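PDB 2Q7S: N-formylglutamate amidohydrolase from Ralstonia eutropha, which binds a zinc ion and is probably a metal-dependent hydrolase that cleaves the formyl amide of N-formylglutamate or a similar substrate. Local coordinates for residues F14-P19 against G69-A74; L24-D29 against W167-H172; W62-R67 against L277-I282; A155-Y160 against E242-L247. All coordinates share one frame; numbering follows the deposited sequence. Where two conformers were deposited one is given.

Contact 1: residues F14-P19 against G69-A74; sequences FTLALP and GGTLLA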
# COMPACT_ATOMS: atom_id res chain seq x y z
N PHE A 14 4.08 -13.18 -2.82
CA PHE A 14 4.68 -12.08 -2.14
C PHE A 14 6.16 -12.36 -1.88
O PHE A 14 6.61 -13.49 -1.89
CB PHE A 14 3.93 -11.76 -0.84
CG PHE A 14 3.94 -12.89 0.18
CD1 PHE A 14 4.98 -13.03 1.07
CD2 PHE A 14 2.93 -13.80 0.23
CE1 PHE A 14 5.02 -14.07 2.01
CE2 PHE A 14 2.94 -14.84 1.16
CZ PHE A 14 3.98 -14.97 2.06
N THR A 15 6.89 -11.27 -1.72
CA THR A 15 8.20 -11.27 -1.11
C THR A 15 8.09 -10.78 0.34
O THR A 15 7.19 -9.98 0.70
CB THR A 15 9.17 -10.37 -1.90
OG1 THR A 15 8.60 -9.07 -2.02
CG2 THR A 15 9.40 -10.91 -3.27
N LEU A 16 8.96 -11.31 1.19
CA LEU A 16 8.98 -10.97 2.63
C LEU A 16 10.44 -10.82 3.04
O LEU A 16 11.16 -11.80 3.10
CB LEU A 16 8.34 -12.06 3.45
CG LEU A 16 8.23 -11.85 4.96
CD1 LEU A 16 7.29 -10.63 5.36
CD2 LEU A 16 7.77 -13.16 5.51
N ALA A 17 10.86 -9.57 3.20
CA ALA A 17 12.24 -9.21 3.59
C ALA A 17 12.30 -9.05 5.10
O ALA A 17 11.68 -8.12 5.69
CB ALA A 17 12.72 -7.90 2.85
N LEU A 18 12.99 -10.00 5.73
CA LEU A 18 13.19 -10.04 7.17
C LEU A 18 14.55 -9.44 7.59
O LEU A 18 15.54 -9.48 6.83
CB LEU A 18 13.04 -11.48 7.72
CG LEU A 18 11.70 -12.19 7.41
CD1 LEU A 18 11.79 -13.68 7.74
CD2 LEU A 18 10.45 -11.52 8.08
N PRO A 19 14.62 -8.90 8.82
CA PRO A 19 15.89 -8.29 9.23
C PRO A 19 17.05 -9.30 9.42
O PRO A 19 16.81 -10.39 9.89
CB PRO A 19 15.52 -7.58 10.54
CG PRO A 19 14.28 -8.22 11.02
CD PRO A 19 13.57 -8.80 9.83
N GLY A 69 15.97 -3.34 10.88
CA GLY A 69 15.28 -4.18 11.87
C GLY A 69 13.81 -4.42 11.60
O GLY A 69 13.20 -5.26 12.24
N GLY A 70 13.27 -3.76 10.58
CA GLY A 70 11.85 -3.94 10.19
C GLY A 70 11.57 -5.11 9.28
O GLY A 70 12.47 -5.83 8.81
N THR A 71 10.29 -5.31 8.99
CA THR A 71 9.87 -6.34 8.06
C THR A 71 9.17 -5.66 6.91
O THR A 71 8.32 -4.81 7.11
CB THR A 71 8.94 -7.40 8.71
OG1 THR A 71 9.67 -8.10 9.71
CG2 THR A 71 8.48 -8.41 7.68
N LEU A 72 9.56 -6.03 5.71
CA LEU A 72 8.94 -5.53 4.51
C LEU A 72 8.29 -6.64 3.70
O LEU A 72 8.96 -7.52 3.13
CB LEU A 72 9.93 -4.70 3.70
CG LEU A 72 9.37 -4.10 2.40
CD1 LEU A 72 8.21 -3.14 2.56
CD2 LEU A 72 10.53 -3.40 1.70
N LEU A 73 6.97 -6.57 3.65
CA LEU A 73 6.15 -7.40 2.80
C LEU A 73 5.71 -6.70 1.47
O LEU A 73 5.24 -5.58 1.46
CB LEU A 73 4.93 -7.85 3.57
CG LEU A 73 3.80 -8.61 2.80
CD1 LEU A 73 4.21 -10.05 2.34
CD2 LEU A 73 2.56 -8.70 3.66
N ALA A 74 5.85 -7.41 0.35
CA ALA A 74 5.41 -6.84 -0.91
C ALA A 74 4.72 -7.86 -1.83
O ALA A 74 5.20 -8.98 -2.00
CB ALA A 74 6.59 -6.18 -1.60
O HOH W 1 9.66 -7.70 0.23

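Contact 2: residues L24-D29 against W167-H172; sequences LPLVCD and WHLNLH. With ZN (zinc ion), chain C.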
# COMPACT_ATOMS: atom_id res chain seq x y z
N LEU A 24 12.86 -5.16 15.16
CA LEU A 24 12.03 -4.12 15.85
C LEU A 24 10.61 -4.29 15.37
O LEU A 24 10.41 -4.80 14.27
CB LEU A 24 12.54 -2.73 15.45
CG LEU A 24 13.89 -2.33 16.06
CD1 LEU A 24 14.42 -1.04 15.38
CD2 LEU A 24 13.75 -2.11 17.57
N PRO A 25 9.60 -3.83 16.14
CA PRO A 25 8.21 -3.98 15.64
C PRO A 25 7.78 -2.89 14.65
O PRO A 25 6.85 -2.11 14.92
CB PRO A 25 7.39 -3.84 16.91
CG PRO A 25 8.22 -2.90 17.80
CD PRO A 25 9.67 -3.19 17.46
N LEU A 26 8.48 -2.84 13.54
CA LEU A 26 8.17 -2.00 12.40
C LEU A 26 7.87 -2.97 11.29
O LEU A 26 8.76 -3.68 10.78
CB LEU A 26 9.37 -1.14 12.07
CG LEU A 26 9.20 -0.33 10.78
CD1 LEU A 26 8.20 0.76 10.99
CD2 LEU A 26 10.59 0.19 10.34
N VAL A 27 6.61 -3.01 10.89
CA VAL A 27 6.17 -3.95 9.83
C VAL A 27 5.63 -3.07 8.70
O VAL A 27 4.78 -2.22 8.95
CB VAL A 27 5.07 -4.88 10.35
CG1 VAL A 27 4.51 -5.79 9.22
CG2 VAL A 27 5.58 -5.69 11.51
N CYS A 28 6.14 -3.29 7.48
CA CYS A 28 5.82 -2.43 6.35
C CYS A 28 5.29 -3.26 5.19
O CYS A 28 5.86 -4.29 4.88
CB CYS A 28 7.05 -1.62 5.94
SG CYS A 28 7.65 -0.55 7.22
N ASP A 29 4.15 -2.87 4.60
CA ASP A 29 3.74 -3.57 3.40
C ASP A 29 3.54 -2.66 2.17
O ASP A 29 3.13 -1.55 2.31
CB ASP A 29 2.58 -4.49 3.65
CG ASP A 29 1.29 -3.81 3.69
OD1 ASP A 29 1.15 -2.89 4.50
OD2 ASP A 29 0.37 -4.25 2.94
N TRP A 167 4.20 -0.84 14.96
CA TRP A 167 4.05 0.30 14.06
C TRP A 167 4.06 -0.26 12.65
O TRP A 167 5.06 -0.85 12.21
CB TRP A 167 5.19 1.31 14.26
CG TRP A 167 5.09 2.11 15.55
CD1 TRP A 167 4.53 3.33 15.71
CD2 TRP A 167 5.53 1.70 16.85
NE1 TRP A 167 4.63 3.73 17.02
CE2 TRP A 167 5.23 2.75 17.74
CE3 TRP A 167 6.15 0.54 17.35
CZ2 TRP A 167 5.51 2.67 19.10
CZ3 TRP A 167 6.44 0.47 18.70
CH2 TRP A 167 6.12 1.53 19.56
N HIS A 168 2.90 -0.14 11.99
CA HIS A 168 2.68 -0.63 10.65
C HIS A 168 2.70 0.55 9.65
O HIS A 168 2.01 1.52 9.88
CB HIS A 168 1.34 -1.32 10.61
CG HIS A 168 0.87 -1.61 9.23
ND1 HIS A 168 -0.38 -1.26 8.79
CD2 HIS A 168 1.49 -2.21 8.20
CE1 HIS A 168 -0.53 -1.66 7.54
NE2 HIS A 168 0.59 -2.26 7.16
N LEU A 169 3.50 0.46 8.58
CA LEU A 169 3.49 1.42 7.45
C LEU A 169 2.92 0.71 6.21
O LEU A 169 3.39 -0.33 5.81
CB LEU A 169 4.85 2.01 7.17
CG LEU A 169 5.66 2.65 8.31
CD1 LEU A 169 7.01 3.25 7.82
CD2 LEU A 169 4.83 3.70 9.06
N ASN A 170 1.86 1.27 5.66
CA ASN A 170 1.22 0.84 4.43
C ASN A 170 1.71 1.78 3.29
O ASN A 170 1.46 2.98 3.32
CB ASN A 170 -0.31 0.91 4.68
CG ASN A 170 -1.12 0.30 3.57
OD1 ASN A 170 -1.86 1.01 2.88
ND2 ASN A 170 -1.03 -1.00 3.41
N LEU A 171 2.42 1.24 2.30
CA LEU A 171 3.26 2.03 1.45
C LEU A 171 2.71 2.10 0.04
O LEU A 171 2.39 1.06 -0.54
CB LEU A 171 4.69 1.39 1.41
CG LEU A 171 5.38 1.19 2.77
CD1 LEU A 171 6.74 0.45 2.65
CD2 LEU A 171 5.54 2.50 3.50
N HIS A 172 2.67 3.32 -0.53
CA HIS A 172 2.06 3.56 -1.84
C HIS A 172 2.78 4.62 -2.62
O HIS A 172 3.65 5.33 -2.11
CB HIS A 172 0.58 4.03 -1.67
CG HIS A 172 -0.26 3.03 -1.00
ND1 HIS A 172 -1.05 2.14 -1.70
CD2 HIS A 172 -0.34 2.69 0.30
CE1 HIS A 172 -1.61 1.32 -0.83
NE2 HIS A 172 -1.20 1.63 0.38
ZN ZN C . -1.30 2.15 -3.66

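Contact 3: residues W62-R67 against L277-I282; sequences WEAVPR and LLTLRI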
# COMPACT_ATOMS: atom_id res chain seq x y z
N TRP A 62 11.60 1.55 -0.50
CA TRP A 62 11.73 1.29 0.93
C TRP A 62 12.59 0.10 1.30
O TRP A 62 12.41 -0.50 2.37
CB TRP A 62 10.35 1.15 1.54
CG TRP A 62 9.48 2.39 1.47
CD1 TRP A 62 8.62 2.74 0.46
CD2 TRP A 62 9.29 3.39 2.50
NE1 TRP A 62 7.94 3.90 0.78
CE2 TRP A 62 8.31 4.30 2.03
CE3 TRP A 62 9.86 3.60 3.77
CZ2 TRP A 62 7.90 5.42 2.78
CZ3 TRP A 62 9.45 4.74 4.52
CH2 TRP A 62 8.48 5.61 4.01
N GLU A 63 13.55 -0.25 0.44
CA GLU A 63 14.47 -1.38 0.74
C GLU A 63 15.15 -1.37 2.12
O GLU A 63 15.39 -2.41 2.64
CB GLU A 63 15.56 -1.50 -0.34
CG GLU A 63 16.44 -0.30 -0.43
CD GLU A 63 17.82 -0.59 -0.95
OE1 GLU A 63 17.98 -1.57 -1.71
OE2 GLU A 63 18.73 0.20 -0.61
N ALA A 64 15.42 -0.20 2.70
CA ALA A 64 16.07 -0.01 4.04
C ALA A 64 15.37 -0.64 5.22
O ALA A 64 15.97 -0.85 6.25
CB ALA A 64 16.19 1.45 4.35
N VAL A 65 14.07 -0.86 5.09
CA VAL A 65 13.26 -1.34 6.18
C VAL A 65 13.85 -2.57 6.95
O VAL A 65 13.94 -2.48 8.17
CB VAL A 65 11.78 -1.59 5.69
CG1 VAL A 65 10.97 -2.41 6.71
CG2 VAL A 65 11.11 -0.26 5.47
N PRO A 66 14.18 -3.70 6.25
CA PRO A 66 14.79 -4.86 6.88
C PRO A 66 16.25 -4.59 7.31
O PRO A 66 16.73 -5.19 8.27
CB PRO A 66 14.69 -5.94 5.77
CG PRO A 66 14.79 -5.19 4.57
CD PRO A 66 13.94 -4.01 4.82
N ARG A 67 16.87 -3.57 6.73
CA ARG A 67 18.25 -3.20 7.07
C ARG A 67 18.31 -2.49 8.40
O ARG A 67 19.36 -2.39 8.95
CB ARG A 67 18.84 -2.26 6.00
CG ARG A 67 18.87 -2.87 4.56
CD ARG A 67 19.38 -1.84 3.53
NE ARG A 67 20.82 -1.69 3.68
CZ ARG A 67 21.52 -0.58 3.40
NH1 ARG A 67 20.97 0.47 2.83
NH2 ARG A 67 22.83 -0.60 3.56
N LEU A 277 17.37 7.06 5.07
CA LEU A 277 17.63 7.93 6.21
C LEU A 277 16.36 8.15 7.06
O LEU A 277 16.45 8.18 8.29
CB LEU A 277 18.23 9.26 5.77
CG LEU A 277 19.74 9.42 5.47
CD1 LEU A 277 20.58 9.63 6.72
CD2 LEU A 277 20.30 8.28 4.67
N LEU A 278 15.20 8.27 6.44
CA LEU A 278 13.95 8.45 7.19
C LEU A 278 13.67 7.15 7.98
O LEU A 278 13.28 7.19 9.14
CB LEU A 278 12.76 8.75 6.26
CG LEU A 278 11.38 8.62 6.92
CD1 LEU A 278 11.21 9.73 7.94
CD2 LEU A 278 10.23 8.54 5.87
N THR A 279 13.96 6.01 7.37
CA THR A 279 13.64 4.68 7.95
C THR A 279 14.50 4.41 9.16
O THR A 279 14.06 3.81 10.13
CB THR A 279 13.71 3.54 6.84
OG1 THR A 279 12.73 3.77 5.82
CG2 THR A 279 13.41 2.17 7.41
N LEU A 280 15.77 4.83 9.10
CA LEU A 280 16.68 4.70 10.20
C LEU A 280 16.12 5.52 11.36
O LEU A 280 16.06 5.05 12.52
CB LEU A 280 18.10 5.18 9.80
CG LEU A 280 19.23 5.03 10.80
CD1 LEU A 280 19.29 3.58 11.38
CD2 LEU A 280 20.59 5.41 10.18
N ARG A 281 15.68 6.72 11.07
CA ARG A 281 15.08 7.55 12.11
C ARG A 281 13.81 6.93 12.75
O ARG A 281 13.60 7.02 13.95
CB ARG A 281 14.79 8.92 11.54
CG ARG A 281 14.35 9.91 12.59
CD ARG A 281 15.46 10.26 13.59
NE ARG A 281 14.85 11.04 14.65
CZ ARG A 281 14.19 10.53 15.69
NH1 ARG A 281 14.06 9.21 15.86
NH2 ARG A 281 13.64 11.37 16.57
N ILE A 282 12.96 6.33 11.93
CA ILE A 282 11.77 5.67 12.42
C ILE A 282 12.15 4.46 13.27
O ILE A 282 11.50 4.23 14.26
CB ILE A 282 10.86 5.18 11.25
CG1 ILE A 282 10.31 6.36 10.43
CG2 ILE A 282 9.71 4.26 11.72
CD1 ILE A 282 9.47 5.89 9.19

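Contact 4: residues A155-Y160 against E242-L247; sequences AVEGAY and ERRNSL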
# COMPACT_ATOMS: atom_id res chain seq x y z
N ALA A 155 3.19 -11.05 10.58
CA ALA A 155 4.23 -10.05 10.92
C ALA A 155 3.74 -9.06 11.95
O ALA A 155 4.42 -8.72 12.91
CB ALA A 155 4.75 -9.29 9.61
N VAL A 156 2.52 -8.61 11.81
CA VAL A 156 1.99 -7.60 12.74
C VAL A 156 1.78 -8.23 14.14
O VAL A 156 2.22 -7.69 15.13
CB VAL A 156 0.69 -7.03 12.18
CG1 VAL A 156 -0.07 -6.21 13.24
CG2 VAL A 156 1.02 -6.13 10.90
N GLU A 157 1.12 -9.39 14.19
CA GLU A 157 0.85 -10.06 15.46
C GLU A 157 2.11 -10.63 16.13
O GLU A 157 2.16 -10.70 17.34
CB GLU A 157 -0.20 -11.14 15.27
CG GLU A 157 -1.54 -10.64 14.83
CD GLU A 157 -2.14 -9.62 15.78
OE1 GLU A 157 -2.05 -9.77 17.03
OE2 GLU A 157 -2.73 -8.66 15.25
N GLY A 158 3.06 -11.12 15.34
CA GLY A 158 4.32 -11.54 15.84
C GLY A 158 5.08 -10.40 16.51
O GLY A 158 5.58 -10.57 17.61
N ALA A 159 5.20 -9.27 15.82
CA ALA A 159 5.77 -8.07 16.37
C ALA A 159 5.12 -7.68 17.69
O ALA A 159 5.81 -7.46 18.68
CB ALA A 159 5.67 -6.90 15.35
N TYR A 160 3.79 -7.61 17.71
CA TYR A 160 3.10 -7.14 18.85
C TYR A 160 3.30 -8.16 19.98
O TYR A 160 3.51 -7.78 21.12
CB TYR A 160 1.59 -6.99 18.55
CG TYR A 160 0.85 -6.50 19.74
CD1 TYR A 160 0.72 -5.16 19.97
CD2 TYR A 160 0.34 -7.38 20.70
CE1 TYR A 160 0.08 -4.70 21.10
CE2 TYR A 160 -0.32 -6.92 21.82
CZ TYR A 160 -0.44 -5.58 22.01
OH TYR A 160 -1.11 -5.09 23.12
N GLU A 242 -4.16 0.51 22.11
CA GLU A 242 -3.73 -0.84 22.37
C GLU A 242 -2.29 -0.97 21.98
O GLU A 242 -1.75 -2.07 21.95
CB GLU A 242 -4.55 -1.81 21.53
CG GLU A 242 -6.00 -1.85 21.86
CD GLU A 242 -6.74 -2.78 20.94
OE1 GLU A 242 -6.25 -3.92 20.73
OE2 GLU A 242 -7.80 -2.37 20.43
N ARG A 243 -1.68 0.16 21.63
CA ARG A 243 -0.29 0.24 21.18
C ARG A 243 -0.02 -0.40 19.83
O ARG A 243 1.12 -0.81 19.51
CB ARG A 243 0.64 -0.27 22.27
CG ARG A 243 0.41 0.47 23.57
CD ARG A 243 1.24 -0.10 24.69
NE ARG A 243 2.67 -0.17 24.40
CZ ARG A 243 3.46 0.88 24.18
NH1 ARG A 243 2.99 2.11 24.22
NH2 ARG A 243 4.75 0.70 23.95
N ARG A 244 -1.06 -0.43 19.00
CA ARG A 244 -0.98 -0.91 17.64
C ARG A 244 -1.22 0.34 16.79
O ARG A 244 -2.18 1.06 17.01
CB ARG A 244 -2.04 -1.96 17.35
CG ARG A 244 -1.97 -3.20 18.24
CD ARG A 244 -3.25 -3.94 18.24
NE ARG A 244 -3.11 -5.27 18.84
CZ ARG A 244 -2.69 -6.36 18.18
NH1 ARG A 244 -2.34 -6.29 16.91
NH2 ARG A 244 -2.59 -7.52 18.81
N ASN A 245 -0.32 0.59 15.85
CA ASN A 245 -0.31 1.84 15.08
C ASN A 245 -0.22 1.52 13.60
O ASN A 245 0.53 0.66 13.19
CB ASN A 245 0.90 2.71 15.49
CG ASN A 245 0.93 3.01 16.98
OD1 ASN A 245 0.24 3.91 17.45
ND2 ASN A 245 1.64 2.18 17.73
N SER A 246 -0.96 2.27 12.80
CA SER A 246 -0.91 2.11 11.36
C SER A 246 -0.94 3.51 10.71
O SER A 246 -1.76 4.44 11.08
CB SER A 246 -2.08 1.25 10.89
OG SER A 246 -1.93 0.75 9.57
N LEU A 247 -0.09 3.64 9.71
CA LEU A 247 0.04 4.87 8.91
C LEU A 247 0.13 4.54 7.41
O LEU A 247 1.02 3.80 7.00
CB LEU A 247 1.31 5.61 9.37
CG LEU A 247 1.59 6.95 8.68
CD1 LEU A 247 0.44 7.95 9.00
CD2 LEU A 247 2.96 7.46 9.17
O HOH W 2 -4.19 -5.35 21.63

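Contact 1: residues F14-P19 against G69-A74
Strand 14-17 runs antiparallel to strand 71-74, their axes 4.7 Å apart, with Thr15 facing Ala74 and Ala17 facing Leu72 as hydrogen-bonded pairs and Leu16 facing Leu73 as the non-hydrogen-bonded pair between them. Four backbone bonds join them, the shortest from Ala17 N to Leu72 O at 2.8 Å. On the face of Leu16 and Leu73 the packing is apolar. Leu73 swings its CG anti to the backbone N (chi1 172°), which carries CD1 across to Phe14 CD1, 3.3 Å away. Leu16 CD1 presses on Thr71 CG2 at 3.4 Å, tighter than usual for two methyls; Leu18 CD2 flanks the same methyl. On the face of Thr15, Ala17, Leu72 and Ala74 the two alanine methyls keep the packing shallow: Thr15 OG1 lies beside the Ala74 methyl, and a water 2.8 Å from Thr15 OG1 donates to Leu72 O, a role a hydroxyl suits on this exposed edge. Where the strands end, the Pro19 ring lies against the backbone of Gly69 and Gly70, with CD 3.3 Å from Gly70 O. Strand 14-17 is the outermost of a seven-stranded mixed sheet; the other edge of strand 71-75 pairs with strand 26-30, while Phe14 and Leu73 pack against Ala151 of helix 134-163.

Contact 2: residues L24-D29 against W167-H172
Strands 26-29 and 167-172 are parallel neighbours in the middle of the mixed sheet, a fully buried contact in which Leu26 pairs with Trp167, Val27 with His168, Cys28 with Leu169 and Asp29 with Asn170. Five backbone bonds run between them, from Trp167 N to Pro25 O at one end to Leu171 N to Asp29 O at the other. The face bearing Leu26 and Cys28 is apolar: Cys28 SG sits 3.8 Å from Leu169 CB, Leu26 CD1 touches Leu169 CG, and Pro25 CG lies beside the six-membered ring of Trp167, side chains that suit a face turned to helix 267-289. The opposite face turns polar toward the C-terminal ends of the strands, where the zinc site lies, consistent with the alpha/beta fold of the zinc exopeptidase clan. Asp29 OD1 accepts from His168 NE2 at 2.8 Å and from Asn170 ND2 at 3.1 Å. The two donors come from opposite faces of the carboxylate: the amide on the syn side, 28° out of plane, the imidazole from above, 35° out. Because chi1 of Asp29 is 80°, its carboxylate leans across toward strand 167-172. Tyr148 OH of helix 134-163 bonds to OD2 and Ser246 OG of strand 244-252 to His168 ND1, so both members of the pair have a further partner. Asn170 OD1 in turn receives His172 NE2 at 2.7 Å, a second-shell bond that fixes the rotation of the imidazole and leaves ND1 facing the zinc at 2.0 Å; His32 and Asp55 supply the other protein ligands.

Contact 3: residues W62-R67 against L277-I282
Thr279 projects from helix 277-282 straight at the turn formed by Trp62 to Val65, and its two branches divide the work. With chi1 at -63° for OG1, the methyl CG2 falls anti to the backbone N; it reaches 3.7 Å from Val65 CA and meets Val65 CG2 at 3.9 Å, the two side chains crossing at about a right angle. The other branch, the hydroxyl, goes to the edge of the Trp62 indole and near its plane, with OG1 3.5 Å from CE3. It makes no hydrogen bond there; its partner is Leu275 O, one turn back in its own helix, so a polar group can sit in this buried place at little cost. Ala64 CB approaches Thr279 CB to 4.1 Å, and its small size lets turn and helix come close. This is a loop-on-helix contact: a type I turn directly after helix 58-61, closed by Val65 N to Trp62 O at 3.2 Å, lies against the long C-terminal helix 267-289. Leu278 meets the indole obliquely, its CD2 3.9 Å from CH2 at the far end of the six-membered ring. The broad Trp62 thus spans from the helix to the central sheet, where its ring packs on Leu171, while Leu278 also touches Glu214 of helix 205-217.

Contact 4: residues A155-Y160 against E242-L247
A salt-bridge network combined with a cation-pi stack ties helix 134-163 to the start of strand 244-252, and Arg244 is its hub. Glu157 reaches across from the helix and is gripped end-on: Arg244 NH2 donates to the syn lone pair of Glu157 OE1 at 2.9 Å, nearly in the guanidinium plane, while NH1 binds OE2, also at 2.9 Å but tilted from the carboxylate plane. The fork is therefore slightly twisted, the two flat groups lying 24° apart. A bend at chi2 (-58°) folds the glutamate chain so that its carboxylate meets the guanidinium edge. Nearly one turn further on, Tyr160 offers its ring face to the same guanidinium; CZ stands 4.0 Å from the ring centroid and the planes are 18° apart, a flat stack with NH2 over the rim near CD2. Helix and strand axes are 10.7 Å apart here, a helix-over-sheet arrangement of the layered alpha/beta kind, and long side chains are what can bridge such a distance. Arg244 suits the task because its chain, extended from CG to NE, lays CG against the ring as well. On the remaining edge NE donates to a water at 3.0 Å, and that water donates to Glu242 OE1 at 2.7 Å. Glu242 lies only at long range from NE directly and also forms a salt bridge with Arg239. The Tyr160 hydroxyl is 3.3 Å from Glu242 O, a weak approach at most, while Val156 on the inner side of the helix packs on Val27 of strand 26-30.

In the fold
Contacts 1 and 2 belong to one sheet and share a seam, since Thr71 and Leu73 of contact 1 bond to Cys28 of contact 2. Contact 1 is at the sheet's partly exposed edge, antiparallel and mostly apolar; contact 2 is central, parallel and wholly buried, with its polar groups leading toward the zinc. Contacts 3 and 4 add helices and lie about 17 Å apart, centre to centre, without touching. Contact 3, buried and without hydrogen bonds across it, joins a turn to helix 267-289, while contact 4, nearer the surface, relies on charge. His168 links contact 2 to contact 4 through Ser246; Trp62 and Ile282 link contact 3 to contact 2.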